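Side-chain contacts in putative peptidase M23 (Pseudomonas aeruginosa PAO1, PDB 2HSI), which is probably a zinc-dependent metalloendopeptidase of the M23 family, though its function has not been established: residues P51-Q56 against V60-E65; W70-G75 against Q85-R90. All blocks are in the same frame, centred on the assembly; numbering follows the deposited sequence.

Contact 1. Residues P51-Q56 against V60-E65; sequences PRAFYQ and VLVVRE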
loop_
_atom_site.group_PDB
_atom_site.type_symbol
_atom_site.label_atom_id
_atom_site.label_comp_id
_atom_site.label_asym_id
_atom_site.label_seq_id
_atom_site.Cartn_x
_atom_site.Cartn_y
_atom_site.Cartn_z
ATOM N N PRO A 51 0.059 15.738 14.016
ATOM C CA PRO A 51 1.095 16.326 13.196
ATOM C C PRO A 51 0.994 15.801 11.766
ATOM O O PRO A 51 0.336 14.782 11.521
ATOM C CB PRO A 51 2.375 15.821 13.854
ATOM C CG PRO A 51 2.019 14.515 14.430
ATOM C CD PRO A 51 0.559 14.601 14.807
ATOM N N ARG A 52 1.665 16.473 10.843
ATOM C CA ARG A 52 1.843 15.930 9.499
ATOM C C ARG A 52 3.309 15.497 9.355
ATOM O O ARG A 52 4.196 16.075 9.978
ATOM C CB ARG A 52 1.504 16.973 8.444
ATOM C CG ARG A 52 0.020 17.227 8.245
ATOM C CD ARG A 52 -0.196 18.074 6.987
ATOM N NE ARG A 52 -1.586 18.052 6.535
ATOM C CZ ARG A 52 -2.437 19.073 6.644
ATOM N NH1 ARG A 52 -2.053 20.223 7.183
ATOM N NH2 ARG A 52 -3.681 18.947 6.203
ATOM N N ALA A 53 3.553 14.474 8.547
ATOM C CA ALA A 53 4.914 13.964 8.366
ATOM C C ALA A 53 5.179 13.722 6.889
ATOM O O ALA A 53 4.254 13.450 6.136
ATOM C CB ALA A 53 5.114 12.688 9.157
ATOM N N PHE A 54 6.447 13.836 6.491
ATOM C CA PHE A 54 6.866 13.735 5.091
ATOM C C PHE A 54 8.163 12.943 5.027
ATOM O O PHE A 54 9.076 13.183 5.825
ATOM C CB PHE A 54 7.091 15.123 4.474
ATOM C CG PHE A 54 5.838 15.935 4.317
ATOM C CD1 PHE A 54 5.119 15.894 3.127
ATOM C CD2 PHE A 54 5.374 16.747 5.358
ATOM C CE1 PHE A 54 3.963 16.642 2.975
ATOM C CE2 PHE A 54 4.218 17.482 5.217
ATOM C CZ PHE A 54 3.513 17.433 4.026
ATOM N N TYR A 55 8.226 11.999 4.091
ATOM C CA TYR A 55 9.451 11.242 3.810
ATOM C C TYR A 55 9.788 11.336 2.334
ATOM O O TYR A 55 8.975 10.962 1.482
ATOM C CB TYR A 55 9.283 9.780 4.226
ATOM C CG TYR A 55 10.472 8.881 3.919
ATOM C CD1 TYR A 55 11.757 9.184 4.410
ATOM C CD2 TYR A 55 10.308 7.710 3.175
ATOM C CE1 TYR A 55 12.842 8.353 4.142
ATOM C CE2 TYR A 55 11.381 6.873 2.907
ATOM C CZ TYR A 55 12.646 7.200 3.392
ATOM O OH TYR A 55 13.700 6.365 3.127
ATOM N N GLN A 56 10.990 11.848 2.047
ATOM C CA GLN A 56 11.446 12.141 0.675
ATOM C C GLN A 56 10.468 13.065 -0.077
ATOM O O GLN A 56 10.263 12.920 -1.282
ATOM C CB GLN A 56 11.733 10.836 -0.102
ATOM C CG GLN A 56 12.665 9.861 0.651
ATOM C CD GLN A 56 12.791 8.475 0.012
ATOM O OE1 GLN A 56 11.812 7.883 -0.444
ATOM N NE2 GLN A 56 14.004 7.941 0.019
ATOM N N VAL A 60 3.117 11.173 4.649
ATOM C CA VAL A 60 3.206 9.877 5.301
ATOM C C VAL A 60 2.032 9.665 6.273
ATOM O O VAL A 60 1.571 10.619 6.899
ATOM C CB VAL A 60 4.571 9.774 6.061
ATOM C CG1 VAL A 60 4.611 8.624 7.035
ATOM C CG2 VAL A 60 5.708 9.680 5.071
ATOM N N LEU A 61 1.567 8.416 6.370
ATOM C CA LEU A 61 0.520 7.980 7.318
ATOM C C LEU A 61 0.903 8.242 8.778
ATOM O O LEU A 61 1.953 7.792 9.261
ATOM C CB LEU A 61 0.221 6.488 7.121
ATOM C CG LEU A 61 -0.658 5.722 8.127
ATOM C CD1 LEU A 61 -2.035 6.330 8.178
ATOM C CD2 LEU A 61 -0.747 4.247 7.761
ATOM N N VAL A 62 0.036 8.977 9.464
ATOM C CA VAL A 62 0.243 9.351 10.862
ATOM C C VAL A 62 -0.953 8.874 11.690
ATOM O O VAL A 62 -2.106 9.193 11.384
ATOM C CB VAL A 62 0.453 10.889 11.010
ATOM C CG1 VAL A 62 0.494 11.300 12.474
ATOM C CG2 VAL A 62 1.730 11.355 10.297
ATOM N N VAL A 63 -0.678 8.085 12.724
ATOM C CA VAL A 63 -1.729 7.529 13.586
ATOM C C VAL A 63 -1.282 7.608 15.044
ATOM O O VAL A 63 -0.088 7.681 15.324
ATOM C CB VAL A 63 -2.086 6.043 13.230
ATOM C CG1 VAL A 63 -2.607 5.908 11.800
ATOM C CG2 VAL A 63 -0.900 5.092 13.443
ATOM N N ARG A 64 -2.238 7.615 15.969
ATOM C CA ARG A 64 -1.914 7.407 17.378
ATOM C C ARG A 64 -1.628 5.922 17.616
ATOM O O ARG A 64 -2.346 5.061 17.117
ATOM C CB ARG A 64 -3.042 7.885 18.289
ATOM C CG ARG A 64 -3.120 9.395 18.468
ATOM C CD ARG A 64 -4.083 9.738 19.605
ATOM N NE ARG A 64 -4.369 11.164 19.706
ATOM C CZ ARG A 64 -3.610 12.045 20.357
ATOM N NH1 ARG A 64 -2.492 11.659 20.968
ATOM N NH2 ARG A 64 -3.963 13.323 20.390
ATOM N N GLU A 65 -0.565 5.627 18.361
ATOM C CA GLU A 65 -0.251 4.255 18.734
ATOM C C GLU A 65 -1.166 3.831 19.877
ATOM O O GLU A 65 -0.979 4.251 21.019
ATOM C CB GLU A 65 1.207 4.115 19.155
ATOM C CG GLU A 65 1.598 2.667 19.404
ATOM C CD GLU A 65 3.045 2.501 19.790
ATOM O OE1 GLU A 65 3.547 3.299 20.600
ATOM O OE2 GLU A 65 3.677 1.555 19.293
HETATM O O HOH W 1 1.180 13.310 7.267
#

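Contact 2. Residues W70-G75 against Q85-R90; sequences WIAVVG and QKLEVR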
loop_
_atom_site.group_PDB
_atom_site.type_symbol
_atom_site.label_atom_id
_atom_site.label_comp_id
_atom_site.label_asym_id
_atom_site.label_seq_id
_atom_site.Cartn_x
_atom_site.Cartn_y
_atom_site.Cartn_z
ATOM N N TRP A 70 1.695 9.933 18.825
ATOM C CA TRP A 70 1.667 9.981 17.371
ATOM C C TRP A 70 2.885 9.298 16.762
ATOM O O TRP A 70 4.043 9.574 17.128
ATOM C CB TRP A 70 1.563 11.418 16.872
ATOM C CG TRP A 70 0.253 12.087 17.163
ATOM C CD1 TRP A 70 0.024 13.089 18.076
ATOM C CD2 TRP A 70 -1.012 11.833 16.520
ATOM N NE1 TRP A 70 -1.305 13.463 18.040
ATOM C CE2 TRP A 70 -1.958 12.713 17.093
ATOM C CE3 TRP A 70 -1.431 10.958 15.504
ATOM C CZ2 TRP A 70 -3.311 12.730 16.693
ATOM C CZ3 TRP A 70 -2.774 10.977 15.108
ATOM C CH2 TRP A 70 -3.695 11.855 15.711
ATOM N N ILE A 71 2.613 8.390 15.835
ATOM C CA ILE A 71 3.671 7.673 15.130
ATOM C C ILE A 71 3.452 7.822 13.624
ATOM O O ILE A 71 2.316 7.969 13.169
ATOM C CB ILE A 71 3.738 6.164 15.535
ATOM C CG1 ILE A 71 2.349 5.515 15.469
ATOM C CG2 ILE A 71 4.358 5.981 16.934
ATOM C CD1 ILE A 71 2.346 3.993 15.507
ATOM N N ALA A 72 4.543 7.826 12.860
ATOM C CA ALA A 72 4.446 7.681 11.403
ATOM C C ALA A 72 4.691 6.221 11.018
ATOM O O ALA A 72 5.533 5.537 11.614
ATOM C CB ALA A 72 5.443 8.597 10.698
ATOM N N VAL A 73 3.948 5.741 10.025
ATOM C CA VAL A 73 4.111 4.385 9.502
ATOM C C VAL A 73 4.584 4.595 8.072
ATOM O O VAL A 73 3.796 4.983 7.202
ATOM C CB VAL A 73 2.785 3.567 9.576
ATOM C CG1 VAL A 73 2.940 2.188 8.949
ATOM C CG2 VAL A 73 2.329 3.415 11.025
ATOM N N VAL A 74 5.886 4.381 7.864
ATOM C CA VAL A 74 6.606 4.917 6.703
ATOM C C VAL A 74 6.986 3.790 5.754
ATOM O O VAL A 74 7.636 2.828 6.165
ATOM C CB VAL A 74 7.919 5.664 7.134
ATOM C CG1 VAL A 74 8.584 6.366 5.943
ATOM C CG2 VAL A 74 7.659 6.675 8.251
ATOM N N GLY A 75 6.580 3.913 4.492
ATOM C CA GLY A 75 6.976 2.953 3.462
ATOM C C GLY A 75 8.374 3.270 2.949
ATOM O O GLY A 75 8.667 4.420 2.625
ATOM N N GLN A 85 17.933 7.844 7.885
ATOM C CA GLN A 85 16.913 8.531 7.072
ATOM C C GLN A 85 16.288 9.639 7.903
ATOM O O GLN A 85 16.371 9.600 9.125
ATOM C CB GLN A 85 15.790 7.579 6.666
ATOM C CG GLN A 85 16.234 6.225 6.190
ATOM C CD GLN A 85 16.739 6.257 4.789
ATOM O OE1 GLN A 85 16.195 6.971 3.940
ATOM N NE2 GLN A 85 17.789 5.482 4.520
ATOM N N LYS A 86 15.662 10.605 7.239
ATOM C CA LYS A 86 15.058 11.763 7.901
ATOM C C LYS A 86 13.564 11.815 7.574
ATOM O O LYS A 86 13.167 11.572 6.442
ATOM C CB LYS A 86 15.723 13.072 7.438
ATOM C CG LYS A 86 17.202 13.195 7.785
ATOM C CD LYS A 86 17.852 14.394 7.110
ATOM C CE LYS A 86 19.361 14.407 7.356
ATOM N NZ LYS A 86 20.008 15.585 6.711
ATOM N N LEU A 87 12.754 12.118 8.582
ATOM C CA LEU A 87 11.337 12.386 8.408
ATOM C C LEU A 87 11.102 13.836 8.800
ATOM O O LEU A 87 11.544 14.263 9.863
ATOM C CB LEU A 87 10.546 11.436 9.305
ATOM C CG LEU A 87 9.042 11.247 9.185
ATOM C CD1 LEU A 87 8.637 10.611 7.849
ATOM C CD2 LEU A 87 8.634 10.345 10.317
ATOM N N GLU A 88 10.456 14.605 7.927
ATOM C CA GLU A 88 10.070 15.969 8.248
ATOM C C GLU A 88 8.712 15.948 8.969
ATOM O O GLU A 88 7.736 15.401 8.457
ATOM C CB GLU A 88 9.977 16.825 6.983
ATOM C CG GLU A 88 11.287 17.002 6.240
ATOM C CD GLU A 88 11.135 17.836 4.987
ATOM O OE1 GLU A 88 10.481 17.361 4.032
ATOM O OE2 GLU A 88 11.664 18.970 4.956
ATOM N N VAL A 89 8.661 16.522 10.167
ATOM C CA VAL A 89 7.419 16.556 10.937
ATOM C C VAL A 89 6.950 17.999 10.998
ATOM O O VAL A 89 7.739 18.917 11.269
ATOM C CB VAL A 89 7.592 15.976 12.377
ATOM C CG1 VAL A 89 6.245 15.833 13.085
ATOM C CG2 VAL A 89 8.310 14.637 12.331
ATOM N N ARG A 90 5.662 18.192 10.731
ATOM C CA ARG A 90 5.045 19.517 10.790
ATOM C C ARG A 90 3.953 19.561 11.842
ATOM O O ARG A 90 2.987 18.791 11.793
ATOM C CB ARG A 90 4.496 19.937 9.426
ATOM C CG ARG A 90 5.504 19.850 8.324
ATOM C CD ARG A 90 5.086 20.657 7.129
ATOM N NE ARG A 90 6.115 20.576 6.107
ATOM C CZ ARG A 90 5.926 20.690 4.798
ATOM N NH1 ARG A 90 4.718 20.892 4.283
ATOM N NH2 ARG A 90 6.973 20.581 3.996
#

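Contact 1. Residues P51-Q56 against V60-E65
Val60 packs against Tyr55 of strand 52-55, its CG2 methyl 3.7 Å from CB of Tyr55 and 3.6 Å from the Tyr55 backbone N. That branch stands beside its own backbone N because CG1 takes the position anti to it (chi1 166°). Next along, Ala53 presents its methyl to CG2 of Val62 at 3.8 Å, while CG1 of Val62 lies off one face of the proline ring, displaced past its CD-CG edge and 4.0 Å from CD of Pro51, the two side chains crossing at a slant. The two backbones share one direct bond, Val60 N to Ala53 O at 2.9 Å. The reverse link, Ala53 N to Val60 O, runs through a water that accepts from Ala53 N and donates to Val60 O (2.7 Å). The strands run antiparallel at 146° and diverge from Ala53/Val60 toward Pro51/Val62. Further out, Gln220 accepts from Val62 N, the Tyr55 hydroxyl bonds Gln85, and Trp70 packs on both Pro51 and Val62. Ala53 N and Val60 O, 4.6 Å apart, are too far from each other to bond directly, so the water satisfies both and lets this pair of the 52-55/58-64 hairpin open without stranding either polar atom.

Contact 2. Residues W70-G75 against Q85-R90
Leu87 carries this contact alone from its strand, spreading its two methyls over two residues of the strand 70-75. CD2 meets the methyl of Ala72 at 3.7 Å, the closest approach between the segments; CD1 meets CG2 of Val74 tip to tip at 4.1 Å. The fork is set by the leucine torsions: CG lies anti to the backbone N (chi1 -168°), and with chi2 at 65° the two methyls part, CD2 to Ala72 and CD1 to Val74. Val74 answers with the methyl that stands beside its backbone N, CG1 being the one anti to it. All three side chains are buried, and the interaction is purely apolar, with no hydrogen bond between the segments.

Away from this spot the fit is loose. Even the nearest pair of CA atoms, those of Ala72 and Leu87, is 8.9 Å apart, and the buried surface amounts to just 95 Å². Lys86 and Arg90 are exposed and Glu88 partly so; none of them touches the strand 70-75, and Arg90 instead makes a cation-pi contact with Phe54.

The two strands are not neighbours in the six-stranded antiparallel sheet: 58-64 and 52-55 come between them, so the side chains meet across the concave side of a strongly curled sheet. Val60 from strand 58-64 packs on Ala72 and Val74, while Val42 of the edge strand 39-43 touches both Val74 and Leu87, and Leu44 adds to the cover of Leu87.

How the contacts relate
Contact 1 and contact 2 have centres 5 Å apart and belong to the same sheet: the strand 52-55 pairs with 83-90, and 58-64 with 70-75. Arg52 O lies 2.7 Å from Arg90 N, a probable backbone hydrogen bond, and Phe54 O packs 3.3 Å from CD1 of Leu87. Val60 is the shared piece, since it faces strand 52-55 in contact 1 and also touches Leu87, Ala72 and Val74. Contact 1 therefore joins adjacent strands, whereas contact 2 spans the curl that they form. Both lie in the M23 N-terminal domain, away from the zinc held by His180, Asp184, His259 and His261.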